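Local coordinates for protein glycinin A3B4 subunit (Glycine max, PDB 2D5F) that probably serves as a seed storage protein, an 11S globulin with two cupin domains per chain that assembles into hexamers, at residues I144-T149 with F365-Q370; L386-V391 with H448-S453. One frame throughout, in Å; residues are numbered along the deposited sequence.

Contact 1 (I144-T149 with F365-Q370)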
loop_
_atom_site.group_PDB
_atom_site.type_symbol
_atom_site.label_atom_id
_atom_site.label_comp_id
_atom_site.label_asym_id
_atom_site.label_seq_id
_atom_site.Cartn_x
_atom_site.Cartn_y
_atom_site.Cartn_z
ATOM N N ILE B 144 -27.137 -13.017 14.474
ATOM C CA ILE B 144 -26.561 -12.211 15.546
ATOM C C ILE B 144 -25.587 -11.216 14.930
ATOM O O ILE B 144 -24.590 -11.599 14.318
ATOM C CB ILE B 144 -25.819 -13.082 16.596
ATOM C CG1 ILE B 144 -26.829 -13.759 17.535
ATOM C CG2 ILE B 144 -24.888 -12.215 17.432
ATOM C CD1 ILE B 144 -27.716 -14.778 16.869
ATOM N N SER B 145 -25.878 -9.935 15.112
ATOM C CA SER B 145 -25.053 -8.892 14.540
ATOM C C SER B 145 -24.162 -8.136 15.513
ATOM O O SER B 145 -24.616 -7.647 16.543
ATOM C CB SER B 145 -25.935 -7.886 13.797
ATOM O OG SER B 145 -25.151 -6.821 13.294
ATOM N N LEU B 146 -22.881 -8.052 15.172
ATOM C CA LEU B 146 -21.928 -7.303 15.968
ATOM C C LEU B 146 -21.941 -5.905 15.349
ATOM O O LEU B 146 -21.560 -5.735 14.184
ATOM C CB LEU B 146 -20.525 -7.919 15.854
ATOM C CG LEU B 146 -19.402 -7.371 16.756
ATOM C CD1 LEU B 146 -19.023 -5.932 16.364
ATOM C CD2 LEU B 146 -19.854 -7.429 18.210
ATOM N N LEU B 147 -22.424 -4.924 16.109
ATOM C CA LEU B 147 -22.480 -3.537 15.649
ATOM C C LEU B 147 -21.197 -2.842 16.114
ATOM O O LEU B 147 -21.074 -2.450 17.272
ATOM C CB LEU B 147 -23.710 -2.818 16.228
ATOM C CG LEU B 147 -25.109 -3.075 15.632
ATOM C CD1 LEU B 147 -25.453 -4.541 15.675
ATOM C CD2 LEU B 147 -26.149 -2.279 16.414
ATOM N N ASP B 148 -20.242 -2.702 15.205
ATOM C CA ASP B 148 -18.960 -2.085 15.522
ATOM C C ASP B 148 -19.056 -0.557 15.611
ATOM O O ASP B 148 -18.480 0.158 14.795
ATOM C CB ASP B 148 -17.933 -2.513 14.466
ATOM C CG ASP B 148 -16.510 -2.109 14.820
ATOM O OD1 ASP B 148 -16.204 -1.939 16.022
ATOM O OD2 ASP B 148 -15.691 -1.974 13.889
ATOM N N THR B 149 -19.778 -0.074 16.621
ATOM C CA THR B 149 -19.985 1.359 16.838
ATOM C C THR B 149 -18.708 2.182 17.029
ATOM O O THR B 149 -18.663 3.346 16.646
ATOM C CB THR B 149 -20.880 1.620 18.073
ATOM O OG1 THR B 149 -20.382 0.870 19.188
ATOM C CG2 THR B 149 -22.325 1.220 17.798
ATOM N N PHE B 365 -12.940 -2.464 7.345
ATOM C CA PHE B 365 -13.915 -2.422 8.434
ATOM C C PHE B 365 -13.382 -2.762 9.824
ATOM O O PHE B 365 -14.108 -2.647 10.813
ATOM C CB PHE B 365 -15.096 -3.331 8.103
ATOM C CG PHE B 365 -15.648 -3.116 6.724
ATOM C CD1 PHE B 365 -15.751 -1.830 6.191
ATOM C CD2 PHE B 365 -16.065 -4.195 5.955
ATOM C CE1 PHE B 365 -16.262 -1.626 4.911
ATOM C CE2 PHE B 365 -16.578 -4.003 4.670
ATOM C CZ PHE B 365 -16.676 -2.712 4.146
ATOM N N GLY B 366 -12.123 -3.181 9.898
ATOM C CA GLY B 366 -11.523 -3.511 11.185
ATOM C C GLY B 366 -12.207 -4.610 11.988
ATOM O O GLY B 366 -12.306 -4.526 13.218
ATOM N N LEU B 367 -12.671 -5.651 11.307
ATOM C CA LEU B 367 -13.336 -6.750 11.993
ATOM C C LEU B 367 -12.931 -8.118 11.477
ATOM O O LEU B 367 -12.610 -8.283 10.310
ATOM C CB LEU B 367 -14.851 -6.617 11.861
ATOM C CG LEU B 367 -15.563 -5.547 12.682
ATOM C CD1 LEU B 367 -16.976 -5.389 12.165
ATOM C CD2 LEU B 367 -15.565 -5.942 14.158
ATOM N N SER B 368 -12.948 -9.097 12.371
ATOM C CA SER B 368 -12.647 -10.477 12.020
ATOM C C SER B 368 -13.396 -11.353 13.010
ATOM O O SER B 368 -14.059 -10.853 13.918
ATOM C CB SER B 368 -11.140 -10.755 12.075
ATOM O OG SER B 368 -10.602 -10.449 13.338
ATOM N N ALA B 369 -13.302 -12.662 12.839
ATOM C CA ALA B 369 -13.999 -13.560 13.743
ATOM C C ALA B 369 -13.444 -14.966 13.712
ATOM O O ALA B 369 -12.640 -15.315 12.850
ATOM C CB ALA B 369 -15.487 -13.596 13.391
ATOM N N GLN B 370 -13.873 -15.760 14.684
ATOM C CA GLN B 370 -13.488 -17.156 14.757
ATOM C C GLN B 370 -14.729 -17.938 15.156
ATOM O O GLN B 370 -15.637 -17.401 15.793
ATOM C CB GLN B 370 -12.379 -17.381 15.790
ATOM C CG GLN B 370 -11.015 -16.872 15.340
ATOM C CD GLN B 370 -9.905 -17.246 16.297
ATOM O OE1 GLN B 370 -10.005 -17.004 17.493
ATOM N NE2 GLN B 370 -8.834 -17.838 15.770
HETATM O O HOH W 1 -12.991 -2.093 14.165
#
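Leu367 reaches across from one cupin unit of this bicupin chain to meet Leu146 and Asp148 of the other. Leu146 is the last residue but one of strand 141-147 in the first cupin sheet, and Asp148 is the centre of an inverse gamma turn just beyond that strand. In that turn Thr149 N bonds back to Leu147 O at 2.8 Å. Leu367 lies between the helix 362-365 and the strand 368-374 of the second cupin. Its side chain can be followed outward. CB leads toward the first cupin, and CG sits anti to the carbonyl carbon (chi1 -74°), which carries the fork over to Asp148. There CG lies 3.8 Å from Asp148 OD2. One branch, CD1, rests against Asp148 CB at 3.8 Å. The other, CD2, meets Asp148 CG and also touches Leu146 CD1 at 4.1 Å. The two leucines cross at a slant, whereas Leu367 and Asp148 run past each other in opposite directions. Phe444 of strand 438-445 also packs on Leu146, so this leucine faces the second sheet. Cutting Leu367 back to an alanine would probably open a gap beside Leu146 CD1 and deprive the aliphatic part of Asp148 of its apolar neighbour. The carboxylate has polar partners of its own. Asn151 ND2, from the same cupin, donates to OD2, and a water that joins the two cupins is its second partner. Two bonds therefore grip OD2 and help fix the buried carboxylate in place. Gly366, which supplies the second anchor, has positive phi (59°) as the chain leaves the helix. The bridging water donates to Asp148 OD2 at 2.7 Å and to Gly366 O at 2.7 Å.

Contact 2 (L386-V391 with H448-S453)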
loop_
_atom_site.group_PDB
_atom_site.type_symbol
_atom_site.label_atom_id
_atom_site.label_comp_id
_atom_site.label_asym_id
_atom_site.label_seq_id
_atom_site.Cartn_x
_atom_site.Cartn_y
_atom_site.Cartn_z
ATOM N N LEU B 386 -3.672 -10.451 20.989
ATOM C CA LEU B 386 -2.664 -9.409 21.034
ATOM C C LEU B 386 -3.135 -8.023 20.642
ATOM O O LEU B 386 -2.776 -7.039 21.280
ATOM C CB LEU B 386 -1.493 -9.769 20.114
ATOM C CG LEU B 386 -0.496 -10.864 20.501
ATOM C CD1 LEU B 386 -1.174 -12.227 20.594
ATOM C CD2 LEU B 386 0.597 -10.885 19.454
ATOM N N ASN B 387 -3.944 -7.956 19.591
ATOM C CA ASN B 387 -4.374 -6.676 19.047
ATOM C C ASN B 387 -5.867 -6.415 18.897
ATOM O O ASN B 387 -6.264 -5.665 18.003
ATOM C CB ASN B 387 -3.721 -6.493 17.672
ATOM C CG ASN B 387 -4.163 -7.552 16.673
ATOM O OD1 ASN B 387 -3.878 -7.452 15.473
ATOM N ND2 ASN B 387 -4.859 -8.578 17.158
ATOM N N ALA B 388 -6.703 -6.996 19.746
ATOM C CA ALA B 388 -8.128 -6.739 19.600
ATOM C C ALA B 388 -8.988 -7.166 20.772
ATOM O O ALA B 388 -8.664 -8.116 21.474
ATOM C CB ALA B 388 -8.636 -7.421 18.340
ATOM N N ASN B 389 -10.078 -6.435 20.984
ATOM C CA ASN B 389 -11.036 -6.795 22.010
ATOM C C ASN B 389 -11.842 -7.894 21.328
ATOM O O ASN B 389 -11.870 -7.972 20.096
ATOM C CB ASN B 389 -11.967 -5.628 22.351
ATOM C CG ASN B 389 -11.327 -4.622 23.268
ATOM O OD1 ASN B 389 -10.613 -4.987 24.198
ATOM N ND2 ASN B 389 -11.598 -3.343 23.029
ATOM N N SER B 390 -12.507 -8.734 22.111
ATOM C CA SER B 390 -13.286 -9.819 21.532
ATOM C C SER B 390 -14.642 -9.925 22.196
ATOM O O SER B 390 -14.809 -9.516 23.345
ATOM C CB SER B 390 -12.554 -11.151 21.706
ATOM O OG SER B 390 -11.326 -11.151 21.012
ATOM N N VAL B 391 -15.607 -10.469 21.465
ATOM C CA VAL B 391 -16.950 -10.666 22.004
ATOM C C VAL B 391 -17.425 -12.061 21.608
ATOM O O VAL B 391 -17.603 -12.365 20.421
ATOM C CB VAL B 391 -17.952 -9.625 21.466
ATOM C CG1 VAL B 391 -19.289 -9.778 22.189
ATOM C CG2 VAL B 391 -17.396 -8.217 21.658
ATOM N N HIS B 448 -9.184 -6.307 11.700
ATOM C CA HIS B 448 -9.342 -7.018 10.426
ATOM C C HIS B 448 -8.517 -8.295 10.327
ATOM O O HIS B 448 -8.813 -9.175 9.521
ATOM C CB HIS B 448 -8.998 -6.085 9.251
ATOM C CG HIS B 448 -7.527 -5.863 9.049
ATOM N ND1 HIS B 448 -6.740 -6.709 8.292
ATOM C CD2 HIS B 448 -6.700 -4.889 9.502
ATOM C CE1 HIS B 448 -5.495 -6.264 8.286
ATOM N NE2 HIS B 448 -5.445 -5.162 9.013
ATOM N N ASN B 449 -7.479 -8.385 11.147
ATOM C CA ASN B 449 -6.599 -9.550 11.166
ATOM C C ASN B 449 -6.131 -9.762 12.610
ATOM O O ASN B 449 -4.946 -9.664 12.919
ATOM C CB ASN B 449 -5.400 -9.311 10.236
ATOM C CG ASN B 449 -4.562 -10.561 10.024
ATOM O OD1 ASN B 449 -4.989 -11.673 10.340
ATOM N ND2 ASN B 449 -3.368 -10.385 9.472
ATOM N N ALA B 450 -7.088 -10.039 13.491
ATOM C CA ALA B 450 -6.807 -10.251 14.901
ATOM C C ALA B 450 -5.903 -11.465 15.086
ATOM O O ALA B 450 -6.105 -12.502 14.460
ATOM C CB ALA B 450 -8.112 -10.439 15.662
ATOM N N VAL B 451 -4.892 -11.332 15.934
ATOM C CA VAL B 451 -3.977 -12.437 16.166
ATOM C C VAL B 451 -3.978 -12.804 17.635
ATOM O O VAL B 451 -4.006 -11.938 18.500
ATOM C CB VAL B 451 -2.528 -12.086 15.731
ATOM C CG1 VAL B 451 -2.507 -11.702 14.266
ATOM C CG2 VAL B 451 -1.986 -10.952 16.561
ATOM N N SER B 452 -3.959 -14.099 17.908
ATOM C CA SER B 452 -3.947 -14.567 19.280
ATOM C C SER B 452 -2.709 -15.411 19.536
ATOM O O SER B 452 -1.980 -15.789 18.618
ATOM C CB SER B 452 -5.196 -15.403 19.564
ATOM O OG SER B 452 -5.132 -16.629 18.860
ATOM N N SER B 453 -2.472 -15.701 20.801
ATOM C CA SER B 453 -1.340 -16.518 21.182
ATOM C C SER B 453 -1.811 -17.422 22.309
ATOM O O SER B 453 -2.602 -16.995 23.147
ATOM C CB SER B 453 -0.190 -15.630 21.666
ATOM O OG SER B 453 0.892 -16.415 22.138
#
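Leu386 and Val451 meet at a slant, with Leu386 CB 3.8 Å from Val451 CG2. Leu386 CG stands anti to the carbonyl carbon (chi1 -73°), and from there the two methyls part. CD2 stays beside Val451 CG2. CD1 runs along the backbone instead, close to Val451 O and 3.7 Å from Ser453 CB. Leu386 N donates to Val451 O at 2.9 Å, next to the pairing of strand 379-385 with strand 452-454. Asn387 takes a different line, crossing Val451 at about a right angle. The end of its amide faces Val451 N, which the modelled Asn387 ND2 approaches to 3.0 Å. Further along, Ala388 CB meets Ala450 CB at 4.1 Å. Both segments include loops of the second cupin: 386-389 joins strands 379-385 and 390-395, and the loop 448-451 leads into strand 452-454. Other subunits come close here. Gly128 of the third subunit packs on Leu386, and Glu324 OE1 of the second subunit accepts from Ser452 N. The chemistry is thus mixed: one firm backbone bond, from Leu386 N to Val451 O, is flanked by methyl contacts, with a polar amide end set against the backbone N of Val451.

How the contacts relate
The centres of contact 1 and contact 2 lie about 12 Å apart, and both reach the antiparallel sheet that holds strands 368-374, 390-395 and 438-445. Both segments of contact 1 come earlier in the chain than either segment of contact 2. Contact 1 joins the two cupin units, while contact 2 ties loops together within the second one. They also touch directly. Ser368 OG packs on Ala450 CB at 3.4 Å, and Gly366 CA lies near His448 CB. The junction between the cupins thus continues into loops that other subunits pack against, so the domain interface and the assembly surface are neighbours in this hexamer.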